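PDB 4H0C: Phospholipase/Carboxylesterase from Dyadobacter fermentans, which probably hydrolyses carboxylic esters, and perhaps palmitoyl groups attached to proteins, as a member of the alpha/beta hydrolase superfamily. Local coordinates for residues Gly133-Gln138 with Gln171-Ile176; Pro153-Thr158 with Gly198-Leu203; Ala83-Val88 with Leu115-Arg120. One frame throughout, in Å; residues are numbered along the deposited sequence.

Contact 1: Gly133-Gln138 with Gln171-Ile176; sequences GGLIGQ and QESVTI
Leu-135 meets helix 171-176 twice, with its backbone through a hydrogen bond to Ser-173 and with its side chain through apolar packing on Ile-176. The amide N of Leu-135 gives its proton to Ser-173 OG over 2.9 Å, and at 177° the bond is practically straight. The same oxygen lies 3.5 Å from Gly-134 CA. Glycine suits this place: a beta carbon on Gly-134 would sit about 3.4 Å from Ser-173 OG, and its absence lets the hydroxyl come close against the bare main chain. Beyond the polar point, Leu-135 CD1 reaches Ile-176 CD1 at 3.7 Å and Ile-176 CG2 at 3.9 Å, so one methyl touches two tips of the branched isoleucine. The long axes of the two side chains are set slantwise. Leu-135 CG stands beside its own backbone N (chi1 -69°), and this turns the branch along the helix, over the serine hydroxyl at 3.6 Å from CG to Ser-173 OG.

In the next shell, Ser-173 OG is also hydrogen-bonded to the carbonyl O of Arg-169, one turn back in the same helix. Its own torsion of -61° lets the hydroxyl serve that carbonyl and still meet the loop. The guanidinium of Arg-169 bonds the carbonyl oxygens of Leu-135 and Gly-137 and forms a salt bridge with Glu-172.

The contact thus ties the loop following strand 127-131 to helix 167-179 of the alpha/beta hydrolase fold. Serine fits because one small hydroxyl can accept from a loop amide while donating to a helix carbonyl: a buried N-H is satisfied, and the rotation of the hydroxyl is fixed from both sides.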
# COMPACT_ATOMS: atom_id res chain seq x y z
N GLY A 133 -1.63 6.50 5.38
CA GLY A 133 -0.47 5.72 5.75
C GLY A 133 0.82 6.49 5.57
O GLY A 133 0.85 7.58 4.97
N GLY A 134 1.89 5.92 6.10
CA GLY A 134 3.24 6.48 5.99
C GLY A 134 4.28 5.37 5.98
O GLY A 134 3.99 4.20 6.26
N LEU A 135 5.52 5.75 5.68
CA LEU A 135 6.63 4.81 5.75
C LEU A 135 6.85 4.34 7.20
O LEU A 135 6.49 5.04 8.15
CB LEU A 135 7.88 5.45 5.17
CG LEU A 135 7.90 5.73 3.65
CD1 LEU A 135 9.11 6.60 3.34
CD2 LEU A 135 7.89 4.46 2.80
N ILE A 136 7.43 3.16 7.37
CA ILE A 136 7.35 2.41 8.62
C ILE A 136 8.61 2.57 9.47
O ILE A 136 9.72 2.51 8.95
CB ILE A 136 7.05 0.90 8.33
CG1 ILE A 136 5.63 0.72 7.74
CG2 ILE A 136 7.23 0.03 9.58
CD1 ILE A 136 5.31 -0.69 7.28
N GLY A 137 8.44 2.76 10.79
CA GLY A 137 9.53 2.70 11.77
C GLY A 137 9.55 3.91 12.67
O GLY A 137 9.22 5.00 12.22
N GLN A 138 9.98 3.74 13.92
CA GLN A 138 10.14 4.89 14.80
C GLN A 138 11.12 5.88 14.17
O GLN A 138 10.86 7.10 14.16
CB GLN A 138 10.62 4.45 16.17
CG GLN A 138 10.60 5.60 17.18
CD GLN A 138 10.88 5.13 18.58
OE1 GLN A 138 9.97 4.75 19.30
NE2 GLN A 138 12.14 5.13 18.95
N GLN A 171 4.34 13.79 5.76
CA GLN A 171 5.27 14.79 5.15
C GLN A 171 6.65 14.17 4.87
O GLN A 171 7.18 14.31 3.75
CB GLN A 171 5.38 16.05 6.02
CG GLN A 171 4.08 16.83 6.08
CD GLN A 171 4.04 17.95 7.12
OE1 GLN A 171 4.65 17.87 8.20
NE2 GLN A 171 3.28 18.98 6.80
N GLU A 172 7.19 13.46 5.85
CA GLU A 172 8.48 12.78 5.70
C GLU A 172 8.44 11.78 4.58
O GLU A 172 9.40 11.68 3.80
CB GLU A 172 8.90 12.05 6.99
CG GLU A 172 9.16 12.96 8.15
CD GLU A 172 9.40 12.23 9.47
OE1 GLU A 172 8.60 11.33 9.84
OE2 GLU A 172 10.38 12.57 10.14
N SER A 173 7.33 11.03 4.51
CA SER A 173 7.13 10.01 3.46
C SER A 173 7.09 10.66 2.09
O SER A 173 7.72 10.17 1.14
CB SER A 173 5.85 9.18 3.73
OG SER A 173 5.95 8.50 4.98
N VAL A 174 6.36 11.76 1.98
CA VAL A 174 6.29 12.52 0.73
C VAL A 174 7.70 12.98 0.28
O VAL A 174 8.10 12.84 -0.91
CB VAL A 174 5.32 13.73 0.87
CG1 VAL A 174 5.38 14.64 -0.35
CG2 VAL A 174 3.89 13.25 1.11
N THR A 175 8.47 13.51 1.22
CA THR A 175 9.82 13.98 0.91
C THR A 175 10.68 12.85 0.34
O THR A 175 11.36 13.03 -0.68
CB THR A 175 10.48 14.65 2.12
OG1 THR A 175 9.69 15.78 2.50
CG2 THR A 175 11.88 15.12 1.77
N ILE A 176 10.59 11.67 0.95
CA ILE A 176 11.38 10.52 0.49
C ILE A 176 10.88 10.06 -0.88
O ILE A 176 11.69 9.79 -1.80
CB ILE A 176 11.32 9.38 1.52
CG1 ILE A 176 12.18 9.75 2.74
CG2 ILE A 176 11.83 8.08 0.91
CD1 ILE A 176 11.93 8.93 3.99

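Contact 2: Pro153-Thr158 with Gly198-Leu203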
# COMPACT_ATOMS: atom_id res chain seq x y z
N PRO A 153 2.81 7.73 -10.47
CA PRO A 153 1.88 8.57 -9.71
C PRO A 153 1.59 7.93 -8.36
O PRO A 153 1.29 6.74 -8.31
CB PRO A 153 0.62 8.62 -10.60
CG PRO A 153 1.06 8.14 -11.95
CD PRO A 153 2.26 7.27 -11.76
N VAL A 154 1.67 8.71 -7.28
CA VAL A 154 1.42 8.24 -5.93
C VAL A 154 0.44 9.20 -5.26
O VAL A 154 0.61 10.41 -5.34
CB VAL A 154 2.72 8.19 -5.07
CG1 VAL A 154 2.43 7.74 -3.64
CG2 VAL A 154 3.77 7.30 -5.71
N PHE A 155 -0.60 8.64 -4.65
CA PHE A 155 -1.54 9.42 -3.83
C PHE A 155 -1.35 9.01 -2.38
O PHE A 155 -1.40 7.84 -2.05
CB PHE A 155 -2.98 9.17 -4.24
CG PHE A 155 -3.99 9.89 -3.38
CD1 PHE A 155 -4.27 11.25 -3.59
CD2 PHE A 155 -4.63 9.23 -2.32
CE1 PHE A 155 -5.19 11.93 -2.79
CE2 PHE A 155 -5.56 9.91 -1.52
CZ PHE A 155 -5.83 11.25 -1.75
N ILE A 156 -1.09 9.99 -1.52
CA ILE A 156 -0.93 9.74 -0.10
C ILE A 156 -1.81 10.72 0.67
O ILE A 156 -1.77 11.93 0.44
CB ILE A 156 0.56 9.77 0.35
CG1 ILE A 156 0.72 9.40 1.83
CG2 ILE A 156 1.22 11.10 0.03
CD1 ILE A 156 2.18 9.22 2.26
N SER A 157 -2.62 10.19 1.56
CA SER A 157 -3.50 11.04 2.36
C SER A 157 -3.44 10.70 3.82
O SER A 157 -2.97 9.64 4.21
CB SER A 157 -4.93 10.89 1.89
OG SER A 157 -5.33 9.55 2.06
N THR A 158 -3.91 11.63 4.64
CA THR A 158 -4.22 11.38 6.03
C THR A 158 -5.19 12.44 6.52
O THR A 158 -5.49 13.43 5.82
CB THR A 158 -2.95 11.30 6.93
OG1 THR A 158 -3.31 10.78 8.22
CG2 THR A 158 -2.25 12.66 7.07
N GLY A 198 -15.18 10.07 0.64
CA GLY A 198 -15.65 10.03 -0.75
C GLY A 198 -14.79 10.90 -1.65
O GLY A 198 -14.60 10.59 -2.84
N ASP A 199 -14.24 11.98 -1.08
CA ASP A 199 -13.37 12.89 -1.84
C ASP A 199 -12.09 12.18 -2.30
O ASP A 199 -11.62 12.38 -3.43
CB ASP A 199 -13.03 14.12 -1.00
CG ASP A 199 -14.17 15.18 -0.96
OD1 ASP A 199 -13.94 16.20 -0.29
OD2 ASP A 199 -15.27 15.01 -1.55
N GLU A 200 -11.53 11.36 -1.42
CA GLU A 200 -10.33 10.59 -1.73
C GLU A 200 -10.60 9.62 -2.86
O GLU A 200 -9.79 9.48 -3.77
CB GLU A 200 -9.84 9.81 -0.51
CG GLU A 200 -9.17 10.67 0.54
CD GLU A 200 -9.04 9.96 1.86
OE1 GLU A 200 -10.00 10.06 2.66
OE2 GLU A 200 -7.99 9.31 2.10
N ILE A 201 -11.77 8.98 -2.81
CA ILE A 201 -12.16 8.02 -3.85
C ILE A 201 -12.25 8.70 -5.22
O ILE A 201 -11.67 8.19 -6.19
CB ILE A 201 -13.49 7.31 -3.51
CG1 ILE A 201 -13.32 6.42 -2.27
CG2 ILE A 201 -14.00 6.48 -4.71
CD1 ILE A 201 -12.33 5.28 -2.44
N GLN A 202 -12.96 9.84 -5.29
CA GLN A 202 -13.12 10.57 -6.55
C GLN A 202 -11.77 11.06 -7.05
O GLN A 202 -11.50 11.01 -8.26
CB GLN A 202 -13.98 11.83 -6.39
CG GLN A 202 -15.40 11.66 -5.90
CD GLN A 202 -16.15 12.99 -5.92
OE1 GLN A 202 -16.54 13.52 -4.87
NE2 GLN A 202 -16.35 13.55 -7.12
N LEU A 203 -10.96 11.58 -6.13
CA LEU A 203 -9.68 12.14 -6.51
C LEU A 203 -8.78 11.07 -7.08
O LEU A 203 -8.13 11.29 -8.11
CB LEU A 203 -9.01 12.86 -5.34
CG LEU A 203 -7.74 13.64 -5.70
CD1 LEU A 203 -7.93 14.54 -6.92
CD2 LEU A 203 -7.32 14.42 -4.46
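Glu-200 is the first residue of helix 198-203 to touch strand 153-158, and it does so with a carboxylate oxygen and a methylene. Its CG lies beside the backbone N (chi1 -75°), and from there the extended chain brings the carboxylate up to Ser-157. Ser-157 OG donates to Glu-200 OE2 over 2.7 Å, on the anti side and 29° out of the carboxylate plane. Lower on the chain, Glu-200 CG sits at the edge of the Phe-155 ring, 4.1 Å from CZ. The other oxygen, OE1, forms a salt bridge with Arg-192 and a hydrogen bond with Ser-197, in the connection from strand 183-190 that probably carries the catalytic histidine.

One turn on, Leu-203 brings CD2 to 3.7 Å from Phe-155 CE1, its side chain crossing the phenylalanine at about a right angle. The long flat ring of Phe-155, together with Glu-200 and Leu-203, bridges axes 10.7 Å apart and antiparallel (175°).

The C-terminal helix therefore lies on the central sheet through an apolar patch of Phe-155 and Leu-203 and one buried acid, whose charge is probably offset by Arg-192 at OE1 while Ser-157 holds OE2.

Contact 3: Ala83-Val88 with Leu115-Arg120; sequences ALVGEV and LEYTTR
Tyr-117 presents one face of its ring to Val-85: the methyl CG1 stands 3.6 Å from the ring centroid, only 16° off the normal, a CH-pi contact. It is displaced toward the inner rim, where Val-85 CG1 comes within 3.5 Å of Tyr-117 CG. Farther out, Gly-86 CA approaches the ring obliquely, 3.6 Å from both Tyr-117 CE1 and Tyr-117 OH, and lacking a side chain it offers bare backbone to the ring. The other flat group, the guanidinium of Arg-120, takes Glu-116 OE2 at its edge and in its plane: NE donates over 2.7 Å in a salt bridge, and NH2 adds a weak bond to the same oxygen.

The phenol reaches across because its CG points opposite to the backbone N (chi1 174°), sending the ring out to helix 77-94, where it also touches Leu-82 and Val-89. Valine suits the facing position, since its beta branch holds a methyl over the inner part of the ring face. With a serine in place of Tyr-117, Val-85 would probably lose the surface its methyl rests on and a gap would open between the helices.

On the far flank of helix 115-120, Thr-119 OG1 donates to Leu-115 O over 2.7 Å, while the threonine amide reaches that oxygen from the opposite face of its plane. Glu-116 OE1 is bonded by Tyr-145 OH and by the amide of Ile-136.

Helix 109-120 follows the probable nucleophile elbow. Between 83-88 and 115-120 the joint is apolar and CH-pi packing, whereas Glu-116 and Thr-119 use their polar atoms within the helix and, for Glu-116, on the neighbouring loops.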
# COMPACT_ATOMS: atom_id res chain seq x y z
N ALA A 83 7.68 -9.85 2.28
CA ALA A 83 7.91 -11.04 1.44
C ALA A 83 6.65 -11.46 0.68
O ALA A 83 6.72 -11.80 -0.52
CB ALA A 83 8.45 -12.21 2.26
N LEU A 84 5.51 -11.46 1.36
CA LEU A 84 4.25 -11.89 0.74
C LEU A 84 3.83 -10.92 -0.38
O LEU A 84 3.39 -11.35 -1.46
CB LEU A 84 3.16 -12.06 1.81
CG LEU A 84 1.75 -12.50 1.32
CD1 LEU A 84 1.77 -13.79 0.50
CD2 LEU A 84 0.76 -12.64 2.46
N VAL A 85 3.97 -9.61 -0.13
CA VAL A 85 3.62 -8.62 -1.17
C VAL A 85 4.51 -8.88 -2.37
O VAL A 85 4.05 -8.91 -3.52
CB VAL A 85 3.76 -7.17 -0.68
CG1 VAL A 85 3.55 -6.17 -1.82
CG2 VAL A 85 2.84 -6.93 0.52
N GLY A 86 5.80 -9.10 -2.10
CA GLY A 86 6.77 -9.40 -3.15
C GLY A 86 6.41 -10.66 -3.94
O GLY A 86 6.61 -10.71 -5.16
N GLU A 87 5.94 -11.69 -3.25
CA GLU A 87 5.45 -12.92 -3.93
C GLU A 87 4.28 -12.61 -4.87
O GLU A 87 4.22 -13.14 -6.01
CB GLU A 87 5.04 -13.99 -2.90
CG GLU A 87 4.47 -15.27 -3.51
CD GLU A 87 5.36 -15.90 -4.58
OE1 GLU A 87 6.56 -16.09 -4.32
OE2 GLU A 87 4.86 -16.23 -5.68
N VAL A 88 3.34 -11.79 -4.39
CA VAL A 88 2.19 -11.41 -5.21
C VAL A 88 2.65 -10.67 -6.47
O VAL A 88 2.24 -11.01 -7.59
CB VAL A 88 1.18 -10.52 -4.41
CG1 VAL A 88 0.11 -9.94 -5.34
CG2 VAL A 88 0.56 -11.31 -3.26
N LEU A 115 3.36 1.57 1.11
CA LEU A 115 4.44 2.56 0.94
C LEU A 115 5.79 1.91 1.24
O LEU A 115 6.75 2.13 0.51
CB LEU A 115 4.22 3.75 1.86
CG LEU A 115 3.06 4.64 1.42
CD1 LEU A 115 2.83 5.66 2.51
CD2 LEU A 115 3.34 5.34 0.07
N GLU A 116 5.85 1.09 2.29
CA GLU A 116 7.11 0.48 2.69
C GLU A 116 7.59 -0.49 1.63
O GLU A 116 8.77 -0.48 1.25
CB GLU A 116 6.98 -0.22 4.05
CG GLU A 116 8.29 -0.68 4.68
CD GLU A 116 9.29 0.44 5.00
OE1 GLU A 116 8.87 1.61 5.20
OE2 GLU A 116 10.51 0.11 5.08
N TYR A 117 6.68 -1.29 1.08
CA TYR A 117 7.07 -2.23 0.04
C TYR A 117 7.54 -1.53 -1.24
O TYR A 117 8.59 -1.86 -1.80
CB TYR A 117 5.95 -3.24 -0.32
CG TYR A 117 6.38 -4.08 -1.50
CD1 TYR A 117 7.19 -5.19 -1.31
CD2 TYR A 117 6.06 -3.71 -2.82
CE1 TYR A 117 7.63 -5.95 -2.39
CE2 TYR A 117 6.50 -4.46 -3.90
CZ TYR A 117 7.29 -5.57 -3.68
OH TYR A 117 7.75 -6.33 -4.73
N THR A 118 6.74 -0.58 -1.70
CA THR A 118 7.04 0.05 -2.98
C THR A 118 8.30 0.91 -2.90
O THR A 118 8.98 1.03 -3.88
CB THR A 118 5.86 0.84 -3.55
OG1 THR A 118 5.42 1.78 -2.59
CG2 THR A 118 4.70 -0.11 -3.90
N THR A 119 8.59 1.49 -1.74
CA THR A 119 9.75 2.37 -1.56
C THR A 119 11.05 1.55 -1.34
O THR A 119 12.15 1.97 -1.74
CB THR A 119 9.45 3.41 -0.47
OG1 THR A 119 8.19 4.03 -0.78
CG2 THR A 119 10.52 4.51 -0.43
N ARG A 120 10.91 0.35 -0.77
CA ARG A 120 12.07 -0.57 -0.74
C ARG A 120 12.37 -1.14 -2.11
O ARG A 120 13.48 -1.66 -2.34
CB ARG A 120 11.81 -1.70 0.25
CG ARG A 120 11.87 -1.25 1.71
CD ARG A 120 11.82 -2.46 2.62
NE ARG A 120 11.72 -2.06 4.02
CZ ARG A 120 12.22 -2.77 5.04
NH1 ARG A 120 12.90 -3.89 4.80
NH2 ARG A 120 12.05 -2.34 6.27

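How the contacts relate
All three contacts are buried, contact 3 nearest the chain's centre (about 8 Å between centres, against 12 and 13 Å for contacts 1 and 2). Contact 2 packs the C-terminal helix on one face of the sheet. Contacts 1 and 3 belong to the other face, where Ile-156 touches Val-174 of contact 1 and Leu-115 of contact 3. Helix 115-120 borders the loop of contact 1, with Glu-116 and Thr-119 beside Leu-135 and Ile-136. Contact 3, helix against helix, is packing without a polar bond, mainly methyl on ring face; contact 1, loop against helix, adds a hydrogen bond from a backbone amide to a serine hydroxyl; contact 2, strand against helix, includes a charged carboxylate.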